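Side-chain contacts in sensor protein, Kinase (Polaromonas sp. JS666, PDB 3GRC), which probably serves in two-component signalling as a phosphoryl-accepting receiver domain belonging to a sensor histidine kinase: residues R8-E13 with A40-Q45; P16-L21 with K110-N115; G29-D34 with L119-A124; A52-D57 with V66-A71; V56-P61 with S105-K110. All blocks are in the same frame, centred on the assembly; numbering follows the deposited sequence.

All five contacts lie in one CheY-like receiver domain, a parallel sheet in the order 32-36, 8-12, 53-56, 82-86, 106-108 between two layers of helices. Interactions 1 and 4 seat helices 39-48 and 65-73 on one face of neighbouring strands, their centres about 8 Å apart. On the opposite face, interactions 2 and 3 share helix 114-128, with centres about 13 Å apart. The centre of interaction 5 is about 9 Å from that of interaction 4; it shares Val-56 and Asp-57 with interaction 4 and Lys-110 with interaction 2. Along the chain, interactions 1, 2 and 3 alternate segments, and 2 and 3 tie early elements to the C-terminal part, while Glu-13, Asp-57 and Lys-110 gather at the probable phosphorylation site.

Interaction 1 of 5, residues R8-E13 with A40-Q45; sequences RILICE and AQALEQ
Strand 8-12 presents Leu-10 and Cys-12 to Ala-42 and Gln-45 of helix 39-48, the short axes running nearly antiparallel at 162° with a closest approach of 9.0 Å. The backbones come nearest where the CA atoms of Cys-12 and Ala-42 lie 6.2 Å apart, a short separation made possible by the small alanine side chain. Leu-10 and Cys-12 alternate along the strand and so share a face, whereas Ala-42 and Gln-45 are three residues apart on the inner side of the helix. Cys-12 rests its SG 4.0 Å from Ala-42 CB. Leu-10 straddles the helix surface with its two methyls: CD2 lies 3.9 Å from Ala-42 O and 4.4 Å from Ala-42 CB, while CD1 is 3.9 Å from Gln-45 CG. The glutamine chain bends at chi2 (54°), and it is this aliphatic elbow that Leu-10 meets, the two side chains crossing at a slant. The amide beyond the bend has its own partners, with NE2 bonded to Tyr-51 OH and OE1 weakly to Arg-48. No hydrogen bond links the two segments; the 166 Å² buried between them comes from apolar packing, the helix backbone at Ala-42 and the glutamine stem. In the receiver fold this is a helix-on-sheet contact. Ala-42 also touches Met-54 of strand 53-56, and Gln-41 touches Val-36 of strand 32-36, so the helix spans the strands flanking 8-12. The alternate residues Ile-9 and Ile-11 pack against helix 16-28 on the other face of the sheet.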
# COMPACT_ATOMS: atom_id res chain seq x y z
N ARG A 8 -7.03 -4.58 9.02
CA ARG A 8 -5.95 -3.62 9.23
C ARG A 8 -5.06 -3.37 8.02
O ARG A 8 -4.62 -4.30 7.35
CB ARG A 8 -5.11 -4.04 10.44
CG ARG A 8 -4.05 -3.01 10.85
CD ARG A 8 -3.31 -3.40 12.15
NE ARG A 8 -4.14 -3.13 13.31
CZ ARG A 8 -3.89 -2.22 14.24
NH1 ARG A 8 -2.81 -1.46 14.18
NH2 ARG A 8 -4.75 -2.05 15.22
N ILE A 9 -4.80 -2.10 7.73
CA ILE A 9 -3.98 -1.71 6.58
C ILE A 9 -2.61 -1.18 7.01
O ILE A 9 -2.51 -0.44 7.98
CB ILE A 9 -4.66 -0.58 5.77
CG1 ILE A 9 -6.08 -0.99 5.38
CG2 ILE A 9 -3.82 -0.24 4.55
CD1 ILE A 9 -6.15 -2.24 4.56
N LEU A 10 -1.55 -1.58 6.31
CA LEU A 10 -0.23 -1.06 6.64
C LEU A 10 0.09 0.07 5.66
O LEU A 10 0.23 -0.16 4.46
CB LEU A 10 0.83 -2.15 6.54
CG LEU A 10 2.28 -1.68 6.72
CD1 LEU A 10 2.52 -1.17 8.14
CD2 LEU A 10 3.22 -2.85 6.43
N ILE A 11 0.19 1.28 6.18
CA ILE A 11 0.49 2.47 5.40
C ILE A 11 1.99 2.74 5.35
O ILE A 11 2.60 3.04 6.38
CB ILE A 11 -0.17 3.72 6.01
CG1 ILE A 11 -1.68 3.51 6.13
CG2 ILE A 11 0.17 4.95 5.18
CD1 ILE A 11 -2.36 4.61 6.90
N CYS A 12 2.59 2.66 4.17
CA CYS A 12 4.01 2.94 4.02
C CYS A 12 4.06 4.24 3.23
O CYS A 12 3.84 4.25 2.01
CB CYS A 12 4.71 1.82 3.26
SG CYS A 12 6.46 2.07 2.94
N GLU A 13 4.36 5.33 3.94
CA GLU A 13 4.39 6.65 3.32
C GLU A 13 5.49 7.51 3.92
O GLU A 13 5.64 7.61 5.13
CB GLU A 13 3.02 7.32 3.51
CG GLU A 13 2.95 8.83 3.24
CD GLU A 13 3.23 9.21 1.80
OE1 GLU A 13 2.50 8.75 0.90
OE2 GLU A 13 4.17 9.98 1.56
N ALA A 40 12.11 -0.44 4.75
CA ALA A 40 12.68 -1.28 5.79
C ALA A 40 11.64 -1.48 6.89
O ALA A 40 11.37 -2.62 7.30
CB ALA A 40 13.93 -0.62 6.36
N GLN A 41 11.05 -0.38 7.36
CA GLN A 41 10.03 -0.45 8.40
C GLN A 41 8.84 -1.28 7.93
O GLN A 41 8.26 -2.03 8.71
CB GLN A 41 9.53 0.93 8.77
CG GLN A 41 10.49 1.75 9.58
CD GLN A 41 9.77 2.89 10.27
OE1 GLN A 41 8.87 3.50 9.69
NE2 GLN A 41 10.17 3.17 11.51
N ALA A 42 8.48 -1.14 6.66
CA ALA A 42 7.36 -1.89 6.13
C ALA A 42 7.67 -3.39 6.16
O ALA A 42 6.83 -4.20 6.57
CB ALA A 42 7.04 -1.43 4.72
N LEU A 43 8.87 -3.77 5.73
CA LEU A 43 9.26 -5.18 5.73
C LEU A 43 9.25 -5.77 7.15
O LEU A 43 8.75 -6.88 7.36
CB LEU A 43 10.64 -5.34 5.09
CG LEU A 43 10.62 -5.11 3.58
CD1 LEU A 43 12.02 -5.08 2.99
CD2 LEU A 43 9.79 -6.22 2.95
N GLU A 44 9.77 -5.02 8.11
CA GLU A 44 9.79 -5.48 9.50
C GLU A 44 8.36 -5.62 10.04
O GLU A 44 7.95 -6.68 10.51
CB GLU A 44 10.54 -4.46 10.36
CG GLU A 44 10.76 -4.91 11.80
CD GLU A 44 11.29 -3.80 12.72
OE1 GLU A 44 12.15 -3.00 12.29
OE2 GLU A 44 10.84 -3.75 13.88
N GLN A 45 7.60 -4.53 9.94
CA GLN A 45 6.25 -4.48 10.46
C GLN A 45 5.22 -5.43 9.85
O GLN A 45 4.35 -5.94 10.55
CB GLN A 45 5.72 -3.04 10.36
CG GLN A 45 4.43 -2.79 11.09
CD GLN A 45 4.50 -3.19 12.55
OE1 GLN A 45 5.48 -2.93 13.22
NE2 GLN A 45 3.46 -3.85 13.04

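Interaction 2 of 5, residues P16-L21 with K110-N115; sequences PDIARL and KPIDEN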
# COMPACT_ATOMS: atom_id res chain seq x y z
N PRO A 16 4.81 12.56 6.41
CA PRO A 16 4.05 12.51 7.67
C PRO A 16 2.59 12.96 7.51
O PRO A 16 1.67 12.30 8.01
CB PRO A 16 4.84 13.44 8.60
CG PRO A 16 6.23 13.30 8.09
CD PRO A 16 6.05 13.33 6.59
N ASP A 17 2.39 14.09 6.83
CA ASP A 17 1.04 14.61 6.59
C ASP A 17 0.19 13.60 5.84
O ASP A 17 -0.94 13.33 6.24
CB ASP A 17 1.08 15.92 5.79
CG ASP A 17 1.57 17.10 6.61
OD1 ASP A 17 1.39 17.08 7.85
OD2 ASP A 17 2.11 18.05 6.02
N ILE A 18 0.73 13.04 4.75
CA ILE A 18 -0.02 12.07 3.95
C ILE A 18 -0.25 10.75 4.72
O ILE A 18 -1.29 10.13 4.58
CB ILE A 18 0.71 11.75 2.59
CG1 ILE A 18 1.01 13.05 1.82
CG2 ILE A 18 -0.13 10.82 1.73
CD1 ILE A 18 -0.24 13.88 1.50
N ALA A 19 0.73 10.35 5.54
CA ALA A 19 0.60 9.11 6.32
C ALA A 19 -0.59 9.27 7.26
O ALA A 19 -1.43 8.38 7.38
CB ALA A 19 1.87 8.84 7.13
N ARG A 20 -0.66 10.42 7.91
CA ARG A 20 -1.76 10.71 8.82
C ARG A 20 -3.08 10.84 8.06
O ARG A 20 -4.11 10.39 8.53
CB ARG A 20 -1.46 11.98 9.64
CG ARG A 20 -2.54 12.39 10.66
CD ARG A 20 -2.88 11.31 11.69
NE ARG A 20 -3.67 11.86 12.80
CZ ARG A 20 -4.54 11.18 13.54
NH1 ARG A 20 -4.76 9.89 13.33
NH2 ARG A 20 -5.19 11.81 14.51
N LEU A 21 -3.05 11.46 6.87
CA LEU A 21 -4.28 11.60 6.08
C LEU A 21 -4.82 10.20 5.78
O LEU A 21 -6.01 9.92 5.96
CB LEU A 21 -4.02 12.35 4.75
CG LEU A 21 -5.18 12.47 3.72
CD1 LEU A 21 -6.32 13.31 4.30
CD2 LEU A 21 -4.68 13.11 2.41
N LYS A 110 -1.96 11.28 -6.47
CA LYS A 110 -2.19 12.27 -5.44
C LYS A 110 -2.42 13.54 -6.27
O LYS A 110 -1.77 13.73 -7.30
CB LYS A 110 -0.96 12.45 -4.55
CG LYS A 110 -0.67 11.28 -3.58
CD LYS A 110 0.64 11.49 -2.86
CE LYS A 110 1.04 10.30 -1.99
NZ LYS A 110 2.40 10.47 -1.37
N PRO A 111 -3.37 14.40 -5.86
CA PRO A 111 -4.24 14.29 -4.68
C PRO A 111 -5.10 13.03 -4.69
O PRO A 111 -5.65 12.63 -5.71
CB PRO A 111 -5.08 15.57 -4.76
CG PRO A 111 -5.18 15.82 -6.22
CD PRO A 111 -3.76 15.55 -6.70
N ILE A 112 -5.21 12.41 -3.52
CA ILE A 112 -5.94 11.18 -3.34
C ILE A 112 -7.45 11.26 -3.44
O ILE A 112 -8.09 12.08 -2.80
CB ILE A 112 -5.59 10.53 -1.98
CG1 ILE A 112 -4.07 10.45 -1.81
CG2 ILE A 112 -6.21 9.13 -1.91
CD1 ILE A 112 -3.61 10.06 -0.41
N ASP A 113 -8.01 10.38 -4.26
CA ASP A 113 -9.45 10.28 -4.43
C ASP A 113 -9.90 9.34 -3.31
O ASP A 113 -9.72 8.14 -3.40
CB ASP A 113 -9.76 9.66 -5.78
CG ASP A 113 -11.23 9.64 -6.08
OD1 ASP A 113 -12.03 9.33 -5.17
OD2 ASP A 113 -11.59 9.93 -7.23
N GLU A 114 -10.46 9.89 -2.24
CA GLU A 114 -10.89 9.09 -1.10
C GLU A 114 -11.82 7.93 -1.42
O GLU A 114 -11.63 6.81 -0.92
CB GLU A 114 -11.55 10.00 -0.07
CG GLU A 114 -11.64 9.42 1.33
CD GLU A 114 -12.04 10.47 2.34
OE1 GLU A 114 -11.84 11.66 2.05
OE2 GLU A 114 -12.55 10.10 3.42
N ASN A 115 -12.83 8.19 -2.24
CA ASN A 115 -13.78 7.15 -2.63
C ASN A 115 -13.09 6.03 -3.38
O ASN A 115 -13.33 4.85 -3.12
CB ASN A 115 -14.88 7.75 -3.50
CG ASN A 115 -15.69 8.79 -2.76
OD1 ASN A 115 -16.36 8.48 -1.78
ND2 ASN A 115 -15.61 10.04 -3.21
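Three torsions bring Ile-18 of helix 16-28 against Lys-110 and Ile-112. In Ile-18, chi1 of -54° sets CG2 opposite the backbone N across the CA-CB bond, and this branch methyl does the touching. Lys-110 is straight beyond CG, with chi2 at 174°, and its chain carries CE and NZ past the Ile-18 methyl toward Glu-13. In Ile-112, chi2 of 170° stretches CD1 out as the forward tip. The resulting contacts are few and well defined. Ile-18 CG2 sits 3.9 Å from Lys-110 CE and 4.0 Å from Lys-110 NZ, where the two side chains cross at a slant. The same methyl lies 4.2 Å from Ile-112 CD1, which in turn is 4.3 Å from Leu-21 CD2. Ile-112 CD1 thus meets side chains three residues apart on helix 16-28, and Ile-112 also touches the next residue, Leu-22. The separation of the CA atoms of Ile-18 and Ile-112, 9.4 Å, confirms that side chains alone bridge the segments. In segment 110-115, a cis peptide joins Lys-110 to Pro-111, and Asp-113 then N-caps helix 114-128 through OD1 and the backbone N of Leu-116. A lysine followed by a cis peptide ahead of the last helix is a hallmark of receiver domains. Chemically, this is a partly exposed apolar patch with no hydrogen bond across it. The Ile-18 methyl packs on the last carbon of the lysine chain while Glu-13 OE1 holds NZ in a salt bridge, a combination that probably limits the swing of the lysine end.

Interaction 3 of 5, residues G29-D34 with L119-A124; sequences GGFDSD and LSLHRA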
# COMPACT_ATOMS: atom_id res chain seq x y z
N GLY A 29 -13.33 4.84 6.49
CA GLY A 29 -13.78 3.75 5.65
C GLY A 29 -13.88 2.39 6.32
O GLY A 29 -14.08 1.38 5.64
N GLY A 30 -13.71 2.35 7.64
CA GLY A 30 -13.83 1.10 8.37
C GLY A 30 -12.55 0.31 8.57
O GLY A 30 -12.59 -0.84 9.00
N PHE A 31 -11.41 0.92 8.28
CA PHE A 31 -10.14 0.23 8.41
C PHE A 31 -9.24 0.72 9.55
O PHE A 31 -9.14 1.93 9.78
CB PHE A 31 -9.33 0.39 7.12
CG PHE A 31 -9.92 -0.30 5.93
CD1 PHE A 31 -9.79 -1.68 5.77
CD2 PHE A 31 -10.52 0.43 4.91
CE1 PHE A 31 -10.25 -2.31 4.61
CE2 PHE A 31 -10.97 -0.19 3.75
CZ PHE A 31 -10.83 -1.57 3.60
N ASP A 32 -8.59 -0.21 10.24
CA ASP A 32 -7.62 0.13 11.28
C ASP A 32 -6.35 0.21 10.43
O ASP A 32 -6.29 -0.38 9.34
CB ASP A 32 -7.41 -0.98 12.32
CG ASP A 32 -8.51 -1.04 13.37
OD1 ASP A 32 -9.06 0.01 13.75
OD2 ASP A 32 -8.82 -2.16 13.84
N SER A 33 -5.34 0.91 10.91
CA SER A 33 -4.09 1.00 10.15
C SER A 33 -2.88 1.45 10.96
O SER A 33 -3.00 2.10 11.99
CB SER A 33 -4.26 1.93 8.94
OG SER A 33 -4.54 3.25 9.33
N ASP A 34 -1.72 1.09 10.45
CA ASP A 34 -0.47 1.44 11.07
C ASP A 34 0.33 2.26 10.08
O ASP A 34 0.36 1.97 8.89
CB ASP A 34 0.33 0.18 11.43
CG ASP A 34 -0.26 -0.58 12.62
OD1 ASP A 34 -0.79 0.08 13.53
OD2 ASP A 34 -0.18 -1.82 12.64
N LEU A 119 -12.74 2.13 -2.14
CA LEU A 119 -13.27 1.16 -3.09
C LEU A 119 -12.17 0.21 -3.54
O LEU A 119 -12.33 -1.01 -3.50
CB LEU A 119 -13.87 1.87 -4.30
CG LEU A 119 -14.40 0.95 -5.41
CD1 LEU A 119 -15.50 0.04 -4.85
CD2 LEU A 119 -14.94 1.79 -6.55
N SER A 120 -11.04 0.78 -3.97
CA SER A 120 -9.89 -0.00 -4.42
C SER A 120 -9.38 -0.98 -3.35
O SER A 120 -9.09 -2.13 -3.66
CB SER A 120 -8.74 0.92 -4.85
OG SER A 120 -9.06 1.67 -6.01
N LEU A 121 -9.26 -0.54 -2.10
CA LEU A 121 -8.79 -1.47 -1.07
C LEU A 121 -9.78 -2.63 -0.89
O LEU A 121 -9.36 -3.78 -0.78
CB LEU A 121 -8.55 -0.75 0.27
CG LEU A 121 -7.28 0.10 0.34
CD1 LEU A 121 -7.37 1.07 1.50
CD2 LEU A 121 -6.05 -0.78 0.48
N HIS A 122 -11.07 -2.34 -0.88
CA HIS A 122 -12.09 -3.39 -0.74
C HIS A 122 -11.95 -4.38 -1.90
O HIS A 122 -11.92 -5.59 -1.70
CB HIS A 122 -13.50 -2.80 -0.74
CG HIS A 122 -13.92 -2.26 0.59
ND1 HIS A 122 -14.82 -1.23 0.73
CD2 HIS A 122 -13.55 -2.61 1.84
CE1 HIS A 122 -14.98 -0.96 2.02
NE2 HIS A 122 -14.22 -1.78 2.71
N ARG A 123 -11.86 -3.84 -3.12
CA ARG A 123 -11.69 -4.64 -4.33
C ARG A 123 -10.43 -5.48 -4.22
O ARG A 123 -10.47 -6.71 -4.37
CB ARG A 123 -11.54 -3.73 -5.56
CG ARG A 123 -12.73 -3.69 -6.52
CD ARG A 123 -13.94 -3.06 -5.87
NE ARG A 123 -15.09 -2.97 -6.77
CZ ARG A 123 -15.11 -2.26 -7.90
NH1 ARG A 123 -14.04 -1.58 -8.29
NH2 ARG A 123 -16.22 -2.23 -8.63
N ALA A 124 -9.30 -4.83 -3.94
CA ALA A 124 -8.01 -5.51 -3.84
C ALA A 124 -8.00 -6.65 -2.83
O ALA A 124 -7.48 -7.73 -3.10
CB ALA A 124 -6.92 -4.51 -3.51
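Phe-31 and His-122 meet where the turn leading into strand 32-36 faces helix 114-128, the last helix of the CheY-like receiver fold. The turn follows a Schellman motif that ends helix 16-28: Gly-30, with positive phi, is its C-prime residue, and Phe-31 N returns to Leu-26 O. Phe-31, which loses 67 Å² to the contact, has its ring set beside the backbone N (chi1 -66°), a setting that directs CZ at the helix. That corner lies 3.4 Å from His-122 CD2 and 3.5 Å from His-122 NE2. The ring centroids are 5.1 Å apart and the planes inclined by 39°, an oblique pairing that is neither a parallel stack nor a T-shape. His-122 is otherwise exposed, and its imidazole forms the outer side of the contact. Leu-121 supplies the inner side and also touches Leu-26 of helix 16-28. Phe-31 touches Leu-26 as well, along with Ile-9 of strand 8-12, so the aromatic ring fills the junction between the two helices and the edge of the sheet. With no hydrogen bond between the segments, the join rests on packing, completed where Phe-31 CZ lies 4.1 Å from Leu-121 CB.

Interaction 4 of 5, residues A52-D57 with V66-A71; sequences AAMTVD and VSLIRA
Met-54 and Val-56 of strand 53-56 pack on Leu-68 and Ile-69 of helix 65-73, the first two elements of the beta-alpha-beta unit that continues into strand 82-86. The short axes run nearly antiparallel (157°) with a closest approach of 10.2 Å, as expected for a helix lying over its parallel sheet. The close-packed side is the one turned to the sheet, where all four touching residues are buried. Met-54, present as selenomethionine, is extended all the way through SE (chi3 -176°) and points its end at the tip of Leu-68. The modelled CE comes too near Leu-68 CD2 for two carbons, and its position is doubtful. Around this pair Ala-42 of helix 39-48 touches both side chains, and Cys-12 of strand 8-12 touches Met-54, which places the Met-54 end deep between two helices and the sheet. The backbones approach most nearly at Val-56 and Ile-69, whose CA atoms are 8.2 Å apart. Methyl contacts there are looser, Val-56 CG1 standing 4.5 Å from Leu-68 CD2. Ile-69 fills in toward strand 82-86, touching Ile-83 and Val-85. By contrast, on the solvent side of the helix the exposed Arg-70 takes no part. The 163 Å² interface is wholly apolar, and its Ile-69 end is set by the 4.3 Å between Val-56 CG2 and Ile-69 CG1.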
# COMPACT_ATOMS: atom_id res chain seq x y z
N ALA A 52 -4.64 -6.82 6.08
CA ALA A 52 -5.51 -7.12 4.95
C ALA A 52 -4.89 -6.55 3.67
O ALA A 52 -5.11 -7.08 2.58
CB ALA A 52 -6.88 -6.51 5.17
N ALA A 53 -4.12 -5.47 3.81
CA ALA A 53 -3.50 -4.86 2.66
C ALA A 53 -2.48 -3.80 3.06
O ALA A 53 -2.37 -3.43 4.22
CB ALA A 53 -4.56 -4.24 1.77
N MSE A 54 -1.73 -3.32 2.08
CA MSE A 54 -0.73 -2.28 2.26
C MSE A 54 -0.91 -1.21 1.20
O MSE A 54 -1.30 -1.50 0.07
CB MSE A 54 0.70 -2.85 2.13
CG MSE A 54 1.83 -1.80 2.12
SE MSE A 54 3.63 -2.64 2.16
CE MSE A 54 4.67 -0.96 2.29
N THR A 55 -0.65 0.04 1.57
CA THR A 55 -0.69 1.13 0.61
C THR A 55 0.78 1.49 0.48
O THR A 55 1.51 1.55 1.48
CB THR A 55 -1.49 2.36 1.11
OG1 THR A 55 -0.82 2.96 2.22
CG2 THR A 55 -2.88 1.93 1.53
N VAL A 56 1.24 1.71 -0.75
CA VAL A 56 2.64 2.02 -0.98
C VAL A 56 2.94 3.30 -1.74
O VAL A 56 2.42 3.55 -2.82
CB VAL A 56 3.33 0.88 -1.73
CG1 VAL A 56 4.79 1.22 -2.00
CG2 VAL A 56 3.21 -0.39 -0.93
N ASP A 57 3.80 4.11 -1.14
CA ASP A 57 4.25 5.35 -1.74
C ASP A 57 5.42 4.95 -2.63
O ASP A 57 6.33 4.25 -2.19
CB ASP A 57 4.73 6.29 -0.63
CG ASP A 57 5.32 7.59 -1.17
OD1 ASP A 57 5.19 7.85 -2.39
OD2 ASP A 57 5.89 8.35 -0.35
N VAL A 66 8.66 0.29 -5.82
CA VAL A 66 8.63 -0.93 -6.63
C VAL A 66 9.57 -1.99 -6.07
O VAL A 66 9.29 -3.18 -6.16
CB VAL A 66 8.97 -0.64 -8.11
CG1 VAL A 66 8.96 -1.93 -8.91
CG2 VAL A 66 7.95 0.34 -8.70
N SER A 67 10.68 -1.55 -5.50
CA SER A 67 11.65 -2.47 -4.90
C SER A 67 11.01 -3.16 -3.70
O SER A 67 11.18 -4.37 -3.49
CB SER A 67 12.89 -1.70 -4.43
OG SER A 67 13.71 -2.51 -3.61
N LEU A 68 10.27 -2.39 -2.91
CA LEU A 68 9.59 -2.92 -1.74
C LEU A 68 8.56 -3.96 -2.18
O LEU A 68 8.52 -5.06 -1.63
CB LEU A 68 8.89 -1.79 -0.99
CG LEU A 68 7.91 -2.17 0.12
CD1 LEU A 68 8.52 -3.19 1.07
CD2 LEU A 68 7.51 -0.91 0.86
N ILE A 69 7.75 -3.62 -3.18
CA ILE A 69 6.72 -4.53 -3.66
C ILE A 69 7.30 -5.83 -4.22
O ILE A 69 6.75 -6.91 -4.00
CB ILE A 69 5.81 -3.85 -4.72
CG1 ILE A 69 5.04 -2.70 -4.08
CG2 ILE A 69 4.81 -4.85 -5.26
CD1 ILE A 69 4.24 -1.87 -5.05
N ARG A 70 8.40 -5.72 -4.96
CA ARG A 70 9.05 -6.90 -5.52
C ARG A 70 9.50 -7.82 -4.38
O ARG A 70 9.29 -9.03 -4.44
CB ARG A 70 10.27 -6.51 -6.36
CG ARG A 70 9.92 -5.91 -7.71
CD ARG A 70 11.16 -5.68 -8.57
NE ARG A 70 10.82 -5.02 -9.83
CZ ARG A 70 9.97 -5.50 -10.74
NH1 ARG A 70 9.34 -6.66 -10.55
NH2 ARG A 70 9.73 -4.81 -11.85
N ALA A 71 10.11 -7.23 -3.35
CA ALA A 71 10.59 -8.00 -2.21
C ALA A 71 9.44 -8.73 -1.52
O ALA A 71 9.58 -9.88 -1.12
CB ALA A 71 11.30 -7.07 -1.22

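Interaction 5 of 5, residues V56-P61 with S105-K110; sequences VDLNLP and STWLEK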
# COMPACT_ATOMS: atom_id res chain seq x y z
N VAL A 56 1.24 1.71 -0.75
CA VAL A 56 2.64 2.02 -0.98
C VAL A 56 2.94 3.30 -1.74
O VAL A 56 2.42 3.55 -2.82
CB VAL A 56 3.33 0.88 -1.73
CG1 VAL A 56 4.79 1.22 -2.00
CG2 VAL A 56 3.21 -0.39 -0.93
N ASP A 57 3.80 4.11 -1.14
CA ASP A 57 4.25 5.35 -1.74
C ASP A 57 5.42 4.95 -2.63
O ASP A 57 6.33 4.25 -2.19
CB ASP A 57 4.73 6.29 -0.63
CG ASP A 57 5.32 7.59 -1.17
OD1 ASP A 57 5.19 7.85 -2.39
OD2 ASP A 57 5.89 8.35 -0.35
N LEU A 58 5.40 5.37 -3.89
CA LEU A 58 6.46 5.03 -4.80
C LEU A 58 7.77 5.75 -4.50
O LEU A 58 8.86 5.21 -4.71
CB LEU A 58 6.03 5.34 -6.23
CG LEU A 58 5.87 4.14 -7.17
CD1 LEU A 58 5.06 3.04 -6.51
CD2 LEU A 58 5.20 4.62 -8.45
N ASN A 59 7.68 6.97 -3.97
CA ASN A 59 8.86 7.77 -3.66
C ASN A 59 9.36 7.66 -2.22
O ASN A 59 9.19 8.59 -1.43
CB ASN A 59 8.59 9.23 -3.99
CG ASN A 59 8.20 9.43 -5.44
OD1 ASN A 59 9.00 9.19 -6.35
ND2 ASN A 59 6.96 9.85 -5.68
N LEU A 60 9.97 6.54 -1.88
CA LEU A 60 10.49 6.33 -0.53
C LEU A 60 11.98 6.66 -0.45
O LEU A 60 12.70 6.56 -1.45
CB LEU A 60 10.26 4.89 -0.09
CG LEU A 60 8.82 4.41 -0.18
CD1 LEU A 60 8.78 2.91 0.05
CD2 LEU A 60 7.96 5.16 0.83
N PRO A 61 12.48 7.03 0.74
CA PRO A 61 13.89 7.37 0.94
C PRO A 61 14.86 6.23 0.62
O PRO A 61 15.55 6.28 -0.40
CB PRO A 61 13.94 7.78 2.42
CG PRO A 61 12.85 6.94 3.04
CD PRO A 61 11.74 7.05 2.02
N SER A 105 -2.83 -4.16 -7.18
CA SER A 105 -4.23 -4.03 -7.55
C SER A 105 -4.61 -2.74 -8.25
O SER A 105 -5.29 -2.76 -9.27
CB SER A 105 -5.10 -4.22 -6.30
OG SER A 105 -4.87 -5.49 -5.73
N THR A 106 -4.17 -1.61 -7.70
CA THR A 106 -4.49 -0.32 -8.28
C THR A 106 -3.39 0.69 -8.00
O THR A 106 -2.77 0.66 -6.94
CB THR A 106 -5.78 0.28 -7.67
OG1 THR A 106 -6.73 -0.76 -7.40
CG2 THR A 106 -6.40 1.27 -8.65
N TRP A 107 -3.17 1.57 -8.97
CA TRP A 107 -2.17 2.62 -8.87
C TRP A 107 -2.94 3.94 -8.76
O TRP A 107 -3.55 4.39 -9.73
CB TRP A 107 -1.29 2.63 -10.12
CG TRP A 107 -0.55 1.34 -10.33
CD1 TRP A 107 -1.10 0.14 -10.67
CD2 TRP A 107 0.85 1.12 -10.20
NE1 TRP A 107 -0.12 -0.82 -10.78
CE2 TRP A 107 1.12 -0.23 -10.51
CE3 TRP A 107 1.95 1.95 -9.89
CZ2 TRP A 107 2.38 -0.80 -10.46
CZ3 TRP A 107 3.23 1.39 -9.85
CH2 TRP A 107 3.43 0.03 -10.16
N LEU A 108 -2.93 4.53 -7.57
CA LEU A 108 -3.64 5.78 -7.31
C LEU A 108 -2.72 6.99 -7.23
O LEU A 108 -1.66 6.93 -6.62
CB LEU A 108 -4.43 5.68 -5.99
CG LEU A 108 -5.47 4.57 -5.88
CD1 LEU A 108 -6.26 4.70 -4.58
CD2 LEU A 108 -6.41 4.67 -7.07
N GLU A 109 -3.16 8.09 -7.83
CA GLU A 109 -2.39 9.32 -7.82
C GLU A 109 -2.75 10.23 -6.64
O GLU A 109 -3.69 9.97 -5.90
CB GLU A 109 -2.63 10.10 -9.13
CG GLU A 109 -2.09 9.40 -10.38
CD GLU A 109 -2.28 10.20 -11.66
OE1 GLU A 109 -3.45 10.49 -12.01
OE2 GLU A 109 -1.26 10.53 -12.31
N LYS A 110 -1.96 11.28 -6.47
CA LYS A 110 -2.19 12.27 -5.44
C LYS A 110 -2.42 13.54 -6.27
O LYS A 110 -1.77 13.73 -7.30
CB LYS A 110 -0.96 12.45 -4.55
CG LYS A 110 -0.67 11.28 -3.58
CD LYS A 110 0.64 11.49 -2.86
CE LYS A 110 1.04 10.30 -1.99
NZ LYS A 110 2.40 10.47 -1.37
O HOH W 1 4.16 10.17 -3.52
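Asp-57 faces Lys-110 through a long salt bridge, 4.0 Å from OD1 to NZ, and a water beside the pair bridges them. The water donates to Asp-57 OD1 at 2.8 Å and accepts from Lys-110 NZ at 2.8 Å; the primary ion pair of NZ is with Glu-13 OE1. Asp-57 CG lies opposite its backbone N (chi1 176°), which carries the carboxylate toward the lysine. A separate apolar contact flanks this pair: Leu-58 brings CD2 to the edge of the Trp-107 ring, near its plane and 4.0 Å from CZ3. In the next shell, Asn-59 N donates to Asp-57 OD1 at 3.1 Å, making an Asx turn; the N-H comes from above the carboxylate plane, 69° out of it. Ser-87 OG adds a further hydrogen bond, so with the water three bonds grip OD1 and restrict the carboxylate's rotation. Asp-57 OD2, weakly bonded to Asp-14 N, lies close to Glu-13 OE2. Trp-107 is steadied by packing on Val-85. An aspartate at the end of the central strand, facing acidic residues, a serine and a lysine from the last strand's exit, matches the phospho-accepting site of CheY-like receivers, with Asp-57 probably the acceptor.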